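Side-chain contacts in chorismatase (Streptomyces hygroscopicus, PDB 4BPS), which hydrolyses chorismate to a dihydroxycyclohexadiene carboxylate and pyruvate, supplying the biosynthesis of the immunosuppressants FK506 and FK520: residues S84-N88 with G89-A93; R311-A314 with A315-S319. All blocks are in the same frame, centred on the assembly; numbering follows the deposited sequence. Where two conformers were deposited one is given.

How the interactions relate
Interaction 1 pairs the two strands of a beta hairpin (84-88 with 89-93), and interaction 2 lies where a helix gives way to a loop (311-314 with 315-319). Both are local, and both rest on main-chain hydrogen bonds with one or two side chains laid against them. They lie on opposite sides of the chain's centre, their own centres 38 Å apart and their nearest atoms about 28 Å apart, so neither touches the other. Interaction 1 is remote from the annotated sites. Interaction 2 lies nearer the active site, the side chains of C313 and the proton acceptor E338 being about 10 Å apart, but none of its residues lines the ligand pocket.

Interaction 1 of 2, residues S84-N88 with G89-A93; sequences SGMDN and GIAWA
D87 and W92 meet through a side-chain hydrogen bond that reinforces the backbone pairing of the two strands. The indole NE1 donates to OD2 of D87 at 2.8 Å, with the acceptor in the ring plane and the carboxylate nearly coplanar with the indole. OD2 accepts the hydrogen bond through its anti lone pair, away from OD1. Between the strands, G85 and W92 exchange two backbone bonds (G85 N to W92 O, 3.0 Å; W92 N to G85 O, 2.9 Å), and D87 and I90 form the next such pair, each of its bonds 2.9 Å between N and O.

With CG tucked between its backbone N and carbonyl carbon (chi1 55°), W92 folds its ring back over the neighbouring strand. G85 offers only backbone there: its CA makes a CH-pi contact 4.0 Å from the centroid of the five-membered ring. On the other face of the hairpin, in the conformers described, CG of selenomethionine M86 lies 3.9 Å from CB of A91, and OG of S84, hydrogen-bonded to G56 O, passes A93. W92 and I90 continue outward onto L125 of helix 112-129.

The tight reversal at N88 and G89 is a type I' beta turn, typical of a beta hairpin with a two-residue loop, here at one margin of a mixed sheet in this YjgF-fold enzyme, strand 83-87 being outermost within the chain.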
loop_
_atom_site.group_PDB
_atom_site.type_symbol
_atom_site.label_atom_id
_atom_site.label_comp_id
_atom_site.label_asym_id
_atom_site.label_seq_id
_atom_site.Cartn_x
_atom_site.Cartn_y
_atom_site.Cartn_z
ATOM N N SER A 84 11.777 14.248 12.800
ATOM C CA SER A 84 11.607 12.802 12.752
ATOM C C SER A 84 11.648 12.263 14.168
ATOM O O SER A 84 12.150 12.940 15.081
ATOM C CB SER A 84 12.739 12.192 11.940
ATOM O OG SER A 84 12.748 12.765 10.666
ATOM N N GLY A 85 11.159 11.046 14.362
ATOM C CA GLY A 85 11.209 10.427 15.673
ATOM C C GLY A 85 10.757 8.992 15.630
ATOM O O GLY A 85 10.485 8.458 14.557
HETATM N N MSE A 86 10.735 8.377 16.803
HETATM C CA MSE A 86 10.222 7.030 16.965
HETATM C C MSE A 86 9.309 7.010 18.186
HETATM O O MSE A 86 9.708 7.466 19.267
HETATM C CB MSE A 86 11.367 6.047 17.153
HETATM C CG MSE A 86 12.082 5.603 15.877
HETATM SE SE MSE A 86 12.788 3.747 15.894
HETATM C CE MSE A 86 11.979 3.140 17.554
ATOM N N ASP A 87 8.098 6.483 18.024
ATOM C CA ASP A 87 7.139 6.392 19.113
ATOM C C ASP A 87 6.391 5.089 18.962
ATOM O O ASP A 87 5.853 4.816 17.898
ATOM C CB ASP A 87 6.139 7.540 19.035
ATOM C CG ASP A 87 6.751 8.862 19.425
ATOM O OD1 ASP A 87 6.813 9.123 20.649
ATOM O OD2 ASP A 87 7.176 9.624 18.529
ATOM N N ASN A 88 6.351 4.292 20.029
ATOM C CA ASN A 88 5.582 3.050 20.028
ATOM C C ASN A 88 5.944 2.130 18.867
ATOM O O ASN A 88 5.064 1.470 18.305
ATOM C CB ASN A 88 4.076 3.369 19.998
ATOM C CG ASN A 88 3.604 4.031 21.268
ATOM O OD1 ASN A 88 3.894 3.553 22.371
ATOM N ND2 ASN A 88 2.877 5.131 21.132
ATOM N N GLY A 89 7.234 2.084 18.514
ATOM C CA GLY A 89 7.712 1.245 17.426
ATOM C C GLY A 89 7.598 1.869 16.055
ATOM O O GLY A 89 8.060 1.288 15.094
ATOM N N ILE A 90 6.942 3.025 15.957
ATOM C CA ILE A 90 6.743 3.685 14.670
ATOM C C ILE A 90 7.880 4.667 14.447
ATOM O O ILE A 90 8.034 5.621 15.234
ATOM C CB ILE A 90 5.403 4.456 14.633
ATOM C CG1 ILE A 90 4.206 3.570 15.020
ATOM C CG2 ILE A 90 5.205 5.078 13.244
ATOM C CD1 ILE A 90 2.931 4.371 15.339
ATOM N N ALA A 91 8.656 4.462 13.381
ATOM C CA ALA A 91 9.608 5.471 12.947
ATOM C C ALA A 91 8.901 6.387 11.976
ATOM O O ALA A 91 8.244 5.904 11.054
ATOM C CB ALA A 91 10.836 4.836 12.315
ATOM N N TRP A 92 9.033 7.697 12.170
ATOM C CA TRP A 92 8.310 8.660 11.361
ATOM C C TRP A 92 9.158 9.865 11.011
ATOM O O TRP A 92 10.117 10.210 11.706
ATOM C CB TRP A 92 7.026 9.094 12.086
ATOM C CG TRP A 92 7.230 9.641 13.480
ATOM C CD1 TRP A 92 7.184 8.936 14.658
ATOM C CD2 TRP A 92 7.543 10.994 13.842
ATOM N NE1 TRP A 92 7.437 9.757 15.721
ATOM C CE2 TRP A 92 7.640 11.030 15.248
ATOM C CE3 TRP A 92 7.728 12.182 13.113
ATOM C CZ2 TRP A 92 7.944 12.195 15.948
ATOM C CZ3 TRP A 92 8.010 13.359 13.826
ATOM C CH2 TRP A 92 8.127 13.345 15.223
ATOM N N ALA A 93 8.773 10.492 9.904
ATOM C CA ALA A 93 9.323 11.781 9.490
ATOM C C ALA A 93 8.163 12.622 9.001
ATOM O O ALA A 93 7.251 12.099 8.341
ATOM C CB ALA A 93 10.344 11.608 8.363
#

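Interaction 2 of 2, residues R311-A314 with A315-S319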
loop_
_atom_site.group_PDB
_atom_site.type_symbol
_atom_site.label_atom_id
_atom_site.label_comp_id
_atom_site.label_asym_id
_atom_site.label_seq_id
_atom_site.Cartn_x
_atom_site.Cartn_y
_atom_site.Cartn_z
ATOM N N ARG A 311 4.837 -9.377 -19.405
ATOM C CA ARG A 311 4.483 -9.121 -20.795
ATOM C C ARG A 311 3.076 -8.527 -20.924
ATOM O O ARG A 311 2.856 -7.618 -21.737
ATOM C CB ARG A 311 4.642 -10.396 -21.649
ATOM C CG ARG A 311 6.109 -10.845 -21.775
ATOM C CD ARG A 311 6.350 -11.948 -22.816
ATOM N NE ARG A 311 5.252 -12.907 -22.907
ATOM C CZ ARG A 311 5.204 -14.069 -22.260
ATOM N NH1 ARG A 311 6.200 -14.429 -21.457
ATOM N NH2 ARG A 311 4.151 -14.872 -22.414
ATOM N N VAL A 312 2.124 -9.010 -20.132
ATOM C CA VAL A 312 0.795 -8.436 -20.134
ATOM C C VAL A 312 0.843 -6.979 -19.725
ATOM O O VAL A 312 0.202 -6.119 -20.357
ATOM C CB VAL A 312 -0.150 -9.225 -19.191
ATOM C CG1 VAL A 312 -1.470 -8.494 -19.020
ATOM C CG2 VAL A 312 -0.386 -10.644 -19.704
ATOM N N CYS A 313 1.596 -6.690 -18.675
ATOM C CA CYS A 313 1.688 -5.330 -18.196
ATOM C C CYS A 313 2.383 -4.437 -19.220
ATOM O O CYS A 313 1.962 -3.308 -19.428
ATOM C CB CYS A 313 2.413 -5.273 -16.852
ATOM S SG CYS A 313 1.428 -5.944 -15.475
ATOM N N ALA A 314 3.454 -4.925 -19.838
ATOM C CA ALA A 314 4.209 -4.138 -20.801
ATOM C C ALA A 314 3.361 -3.760 -22.022
ATOM O O ALA A 314 3.652 -2.772 -22.698
ATOM C CB ALA A 314 5.446 -4.882 -21.240
ATOM N N ALA A 315 2.322 -4.535 -22.329
ATOM C CA ALA A 315 1.465 -4.203 -23.441
ATOM C C ALA A 315 0.486 -3.079 -23.112
ATOM O O ALA A 315 -0.126 -2.525 -24.029
ATOM C CB ALA A 315 0.682 -5.447 -23.887
ATOM N N ARG A 316 0.290 -2.780 -21.823
ATOM C CA ARG A 316 -0.680 -1.753 -21.452
ATOM C C ARG A 316 -0.095 -0.556 -20.718
ATOM O O ARG A 316 -0.619 0.546 -20.866
ATOM C CB ARG A 316 -1.814 -2.374 -20.640
ATOM C CG ARG A 316 -2.651 -3.336 -21.528
ATOM C CD ARG A 316 -3.785 -4.035 -20.808
ATOM N NE ARG A 316 -4.808 -3.101 -20.353
ATOM C CZ ARG A 316 -5.889 -3.475 -19.678
ATOM N NH1 ARG A 316 -6.060 -4.763 -19.340
ATOM N NH2 ARG A 316 -6.762 -2.562 -19.281
ATOM N N LEU A 317 0.971 -0.757 -19.934
ATOM C CA LEU A 317 1.581 0.332 -19.176
ATOM C C LEU A 317 2.519 1.153 -20.063
ATOM O O LEU A 317 2.951 0.692 -21.117
ATOM C CB LEU A 317 2.365 -0.226 -17.978
ATOM C CG LEU A 317 1.518 -1.008 -16.977
ATOM C CD1 LEU A 317 2.413 -1.576 -15.896
ATOM C CD2 LEU A 317 0.374 -0.170 -16.387
ATOM N N SER A 318 2.837 2.370 -19.645
ATOM C CA SER A 318 3.754 3.174 -20.430
ATOM C C SER A 318 5.148 2.577 -20.383
ATOM O O SER A 318 5.584 2.090 -19.322
ATOM C CB SER A 318 3.789 4.592 -19.890
ATOM O OG SER A 318 4.813 5.349 -20.542
ATOM N N SER A 319 5.874 2.679 -21.497
ATOM C CA SER A 319 7.239 2.162 -21.527
ATOM C C SER A 319 8.170 2.936 -20.592
ATOM O O SER A 319 9.228 2.426 -20.202
ATOM C CB SER A 319 7.809 2.206 -22.939
ATOM O OG SER A 319 8.032 3.536 -23.372
HETATM O O HOH W 1 5.139 -0.624 -22.208
#
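L317 leans back against C313, four residues earlier, using one methyl and the flank of its chain. Its CD1 touches CB of C313 at 3.8 Å, while CB and CG lie against the carbonyl oxygen of C313, CG at 3.4 Å from that O. CG sits anti to the carbonyl carbon of L317 (chi1 -61°), a setting that swings the isobutyl group toward the end of the helix. The cysteine itself rests on C263 of helix 259-274.

R316 is turned differently: its aliphatic chain starts near the C313 carbonyl, then leads away to salt bridges with E264 and D268 of that same helix.

Two backbone amides grip the C313 oxygen. L317 N approaches it nearly head-on at 2.8 Å, whereas R316 N, at 3.0 Å, comes from above the carbonyl plane. With an alanine in place of L317, C313 CB would probably be left without its methyl partner and the carbonyl oxygen with only CB beside it.

One water donates to both A314 O (2.7 Å) and L317 O (2.8 Å), bridging carbonyls three residues apart. The chemistry implies a last turn closed mainly by main-chain bonds: C313 O keeps the i+4 amide of L317 and adds the i+3 amide of R316, the leucine's CB and CG lie against the same oxygen, and the arginine's charge is paired on helix 259-274.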